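Local atomic coordinates of long form salivary protein D7L1 (Anopheles stephensi, PDB entry 3NHI), a protein that binds and sequesters cysteinyl leukotrienes and thromboxane A2 analogues, mediators of the vertebrate host response, and so modulates blood feeding by female mosquitoes. Residues A[198-203]-A[236-241]. Residues are numbered along the deposited sequence; the frame is centred on the assembly and turned at random.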
ATOM      1  N   ARG A 198      -1.247   2.124  -6.356  1.00  5.40           N
ATOM      2  CA  ARG A 198      -2.489   2.775  -5.906  1.00  5.22           C
ATOM      3  C   ARG A 198      -2.777   4.074  -6.663  1.00  5.11           C
ATOM      4  O   ARG A 198      -3.500   4.941  -6.182  1.00  5.78           O
ATOM      5  CB  ARG A 198      -2.485   2.970  -4.380  1.00  5.16           C
ATOM      6  CG  ARG A 198      -2.922   1.725  -3.577  1.00  5.29           C
ATOM      7  CD  ARG A 198      -1.977   0.508  -3.714  1.00  5.45           C
ATOM      8  NE  ARG A 198      -2.349  -0.534  -2.757  1.00  4.92           N
ATOM      9  CZ  ARG A 198      -1.694  -1.680  -2.584  1.00  5.22           C
ATOM     10  NH1 ARG A 198      -0.605  -1.956  -3.297  1.00  5.44           N
ATOM     11  NH2 ARG A 198      -2.115  -2.553  -1.677  1.00  5.09           N
ATOM     12  N   TYR A 199      -2.212   4.188  -7.860  1.00  5.16           N
ATOM     13  CA  TYR A 199      -2.610   5.234  -8.815  1.00  5.29           C
ATOM     14  C   TYR A 199      -4.055   5.049  -9.274  1.00  5.97           C
ATOM     15  O   TYR A 199      -4.731   6.014  -9.650  1.00  6.56           O
ATOM     16  CB  TYR A 199      -1.729   5.168 -10.059  1.00  5.32           C
ATOM     17  CG  TYR A 199      -0.331   5.723  -9.956  1.00  4.66           C
ATOM     18  CD1 TYR A 199       0.220   6.173  -8.737  1.00  5.11           C
ATOM     19  CD2 TYR A 199       0.464   5.778 -11.094  1.00  5.01           C
ATOM     20  CE1 TYR A 199       1.514   6.684  -8.685  1.00  5.19           C
ATOM     21  CE2 TYR A 199       1.750   6.276 -11.055  1.00  5.89           C
ATOM     22  CZ  TYR A 199       2.277   6.737  -9.860  1.00  4.63           C
ATOM     23  OH  TYR A 199       3.570   7.227  -9.853  1.00  6.68           O
ATOM     24  N   MET A 200      -4.500   3.797  -9.317  1.00  6.20           N
ATOM     25  CA  MET A 200      -5.852   3.451  -9.717  1.00  6.62           C
ATOM     26  C   MET A 200      -6.332   2.294  -8.876  1.00  7.49           C
ATOM     27  O   MET A 200      -5.527   1.486  -8.403  1.00  7.79           O
ATOM     28  CB  MET A 200      -5.899   3.028 -11.193  1.00  7.16           C
ATOM     29  CG  MET A 200      -5.454   4.103 -12.153  1.00  7.51           C
ATOM     30  SD  MET A 200      -5.567   3.627 -13.887  1.00  9.11           S
ATOM     31  CE  MET A 200      -7.310   3.914 -14.183  1.00  8.97           C
ATOM     32  N   ASP A 201      -7.640   2.221  -8.685  1.00  8.56           N
ATOM     33  CA  ASP A 201      -8.258   1.063  -8.046  1.00 10.28           C
ATOM     34  C   ASP A 201      -9.597   0.808  -8.716  1.00 10.92           C
ATOM     35  O   ASP A 201      -9.840   1.323  -9.802  1.00 10.69           O
ATOM     36  CB  ASP A 201      -8.343   1.231  -6.516  1.00 10.75           C
ATOM     37  CG  ASP A 201      -9.321   2.310  -6.065  1.00 11.38           C
ATOM     38  OD1 ASP A 201      -9.347   2.554  -4.838  1.00 15.46           O
ATOM     39  OD2 ASP A 201     -10.053   2.902  -6.885  1.00 12.04           O
ATOM     40  N   ASP A 202     -10.460   0.022  -8.078  1.00 12.48           N
ATOM     41  CA  ASP A 202     -11.764  -0.296  -8.664  1.00 14.03           C
ATOM     42  C   ASP A 202     -12.669   0.934  -8.884  1.00 14.16           C
ATOM     43  O   ASP A 202     -13.618   0.880  -9.671  1.00 15.30           O
ATOM     44  CB  ASP A 202     -12.486  -1.380  -7.843  1.00 14.86           C
ATOM     45  CG  ASP A 202     -11.856  -2.766  -8.001  1.00 16.98           C
ATOM     46  OD1 ASP A 202     -11.021  -2.962  -8.909  1.00 17.38           O
ATOM     47  OD2 ASP A 202     -12.214  -3.667  -7.206  1.00 20.70           O
ATOM     48  N   THR A 203     -12.349   2.045  -8.221  1.00 13.85           N
ATOM     49  CA  THR A 203     -13.112   3.290  -8.368  1.00 13.63           C
ATOM     50  C   THR A 203     -12.504   4.245  -9.406  1.00 13.02           C
ATOM     51  O   THR A 203     -13.030   5.343  -9.634  1.00 13.84           O
ATOM     52  CB  THR A 203     -13.273   4.031  -7.017  1.00 14.11           C
ATOM     53  OG1 THR A 203     -12.073   4.764  -6.712  1.00 15.00           O
ATOM     54  CG2 THR A 203     -13.580   3.048  -5.899  1.00 15.27           C
ATOM     55  N   SER A 236      -9.032   6.225 -20.415  1.00 12.43           N
ATOM     56  CA  SER A 236      -9.137   6.046 -18.980  1.00 11.70           C
ATOM     57  C   SER A 236      -8.442   4.774 -18.504  1.00 10.58           C
ATOM     58  O   SER A 236      -8.627   4.359 -17.359  1.00 10.21           O
ATOM     59  CB  SER A 236     -10.608   6.061 -18.550  1.00 12.58           C
ATOM     60  OG  SER A 236     -11.296   4.952 -19.092  1.00 14.34           O
ATOM     61  N   GLU A 237      -7.627   4.174 -19.371  1.00  9.51           N
ATOM     62  CA  GLU A 237      -6.819   3.022 -18.971  1.00  8.71           C
ATOM     63  C   GLU A 237      -5.506   3.494 -18.374  1.00  7.56           C
ATOM     64  O   GLU A 237      -5.008   4.572 -18.723  1.00  7.06           O
ATOM     65  CB  GLU A 237      -6.546   2.101 -20.161  1.00  9.50           C
ATOM     66  CG  GLU A 237      -7.823   1.526 -20.758  1.00 13.05           C
ATOM     67  CD  GLU A 237      -7.608   0.616 -21.951  1.00 17.60           C
ATOM     68  OE1 GLU A 237      -6.445   0.367 -22.344  1.00 18.95           O
ATOM     69  OE2 GLU A 237      -8.629   0.149 -22.504  1.00 21.78           O
ATOM     70  N   ALA A 238      -4.941   2.687 -17.473  1.00  7.14           N
ATOM     71  CA  ALA A 238      -3.631   2.982 -16.906  1.00  6.27           C
ATOM     72  C   ALA A 238      -2.618   3.373 -17.981  1.00  6.38           C
ATOM     73  O   ALA A 238      -1.928   4.383 -17.847  1.00  6.23           O
ATOM     74  CB  ALA A 238      -3.122   1.798 -16.105  1.00  6.56           C
ATOM     75  N   TYR A 239      -2.542   2.577 -19.051  1.00  6.10           N
ATOM     76  CA  TYR A 239      -1.609   2.856 -20.140  1.00  6.44           C
ATOM     77  C   TYR A 239      -1.815   4.224 -20.771  1.00  6.10           C
ATOM     78  O   TYR A 239      -0.839   4.897 -21.109  1.00  6.16           O
ATOM     79  CB  TYR A 239      -1.654   1.760 -21.209  1.00  6.22           C
ATOM     80  CG  TYR A 239      -0.595   1.959 -22.264  1.00  7.04           C
ATOM     81  CD1 TYR A 239       0.757   1.750 -21.965  1.00  7.01           C
ATOM     82  CD2 TYR A 239      -0.932   2.401 -23.539  1.00  7.40           C
ATOM     83  CE1 TYR A 239       1.747   1.941 -22.922  1.00  7.96           C
ATOM     84  CE2 TYR A 239       0.043   2.589 -24.503  1.00  7.12           C
ATOM     85  CZ  TYR A 239       1.383   2.365 -24.186  1.00  7.81           C
ATOM     86  OH  TYR A 239       2.357   2.569 -25.134  1.00  8.79           O
ATOM     87  N   ASP A 240      -3.072   4.650 -20.895  1.00  6.55           N
ATOM     88  CA  ASP A 240      -3.365   5.981 -21.436  1.00  6.67           C
ATOM     89  C   ASP A 240      -2.750   7.089 -20.595  1.00  6.21           C
ATOM     90  O   ASP A 240      -2.102   7.995 -21.134  1.00  6.47           O
ATOM     91  CB  ASP A 240      -4.866   6.195 -21.596  1.00  7.01           C
ATOM     92  CG  ASP A 240      -5.507   5.164 -22.499  1.00  8.20           C
ATOM     93  OD1 ASP A 240      -4.918   4.841 -23.555  1.00 10.39           O
ATOM     94  OD2 ASP A 240      -6.603   4.687 -22.156  1.00  9.34           O
ATOM     95  N   TYR A 241      -2.922   7.006 -19.273  1.00  5.92           N
ATOM     96  CA  TYR A 241      -2.353   8.009 -18.368  1.00  5.93           C
ATOM     97  C   TYR A 241      -0.833   7.995 -18.382  1.00  5.55           C
ATOM     98  O   TYR A 241      -0.197   9.038 -18.394  1.00  6.26           O
ATOM     99  CB  TYR A 241      -2.881   7.827 -16.942  1.00  5.45           C
ATOM    100  CG  TYR A 241      -4.374   8.026 -16.835  1.00  5.36           C
ATOM    101  CD1 TYR A 241      -5.202   6.975 -16.457  1.00  6.55           C
ATOM    102  CD2 TYR A 241      -4.954   9.249 -17.150  1.00  5.92           C
ATOM    103  CE1 TYR A 241      -6.579   7.141 -16.384  1.00  6.55           C
ATOM    104  CE2 TYR A 241      -6.327   9.434 -17.062  1.00  5.88           C
ATOM    105  CZ  TYR A 241      -7.134   8.376 -16.670  1.00  6.61           C
ATOM    106  OH  TYR A 241      -8.503   8.534 -16.598  1.00  8.50           O
TER
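M200 reaches from a short strand to the first turn of helix 238-246, meeting A238 with its sulfur and Y241 with its methyl. The packing on A238 and on the Y241 ring edge is apolar. SD of M200 lies 3.6 Å from CA of A238 and 3.8 Å from its CB, and the small methyl of alanine suits a place where a long side chain must come close to the helix backbone. The methionine chain is extended through chi2, then bends at chi3 (81°), which turns CE across the start of the helix. There CE of M200 comes within 4.0 Å of CE1 of Y241, whose large flat ring offers its edge to the methyl. SD of M200 sits 5.4 Å from the centroid of the Y241 ring, 74° off the normal, an oblique Met-aromatic contact in which the two side chains cross at about a right angle. An unbranched, flexible thioether can follow such a bent path. Separately, CE of M200 closely approaches the carbonyl O of S236, at 3.5 Å.

Polar groups shape each partner separately. In 236-241, E237 takes the N-cap position, and its backbone N donates to OD2 of D240 at 3.0 Å; an acidic side chain at this end is also likely to be favoured by the helix dipole. On the other segment, OD2 of D201 accepts from both N and OG1 of T203, each at 2.8 Å, the first bond forming an Asx turn. D201 also forms a salt bridge with K206.

F194 of helix 184-196 touches both A238 and Y241, extending the apolar cluster. R198, the first residue past that helix to leave helical angles, takes positive phi (65°) in a Schellman motif, before the small antiparallel hairpin 200-201/204-205. Through M200 alone, the contact joins this hairpin to the N-terminal turn of helix 238-246 within the mainly helical PBP/GOBP fold, away from the lipid pocket.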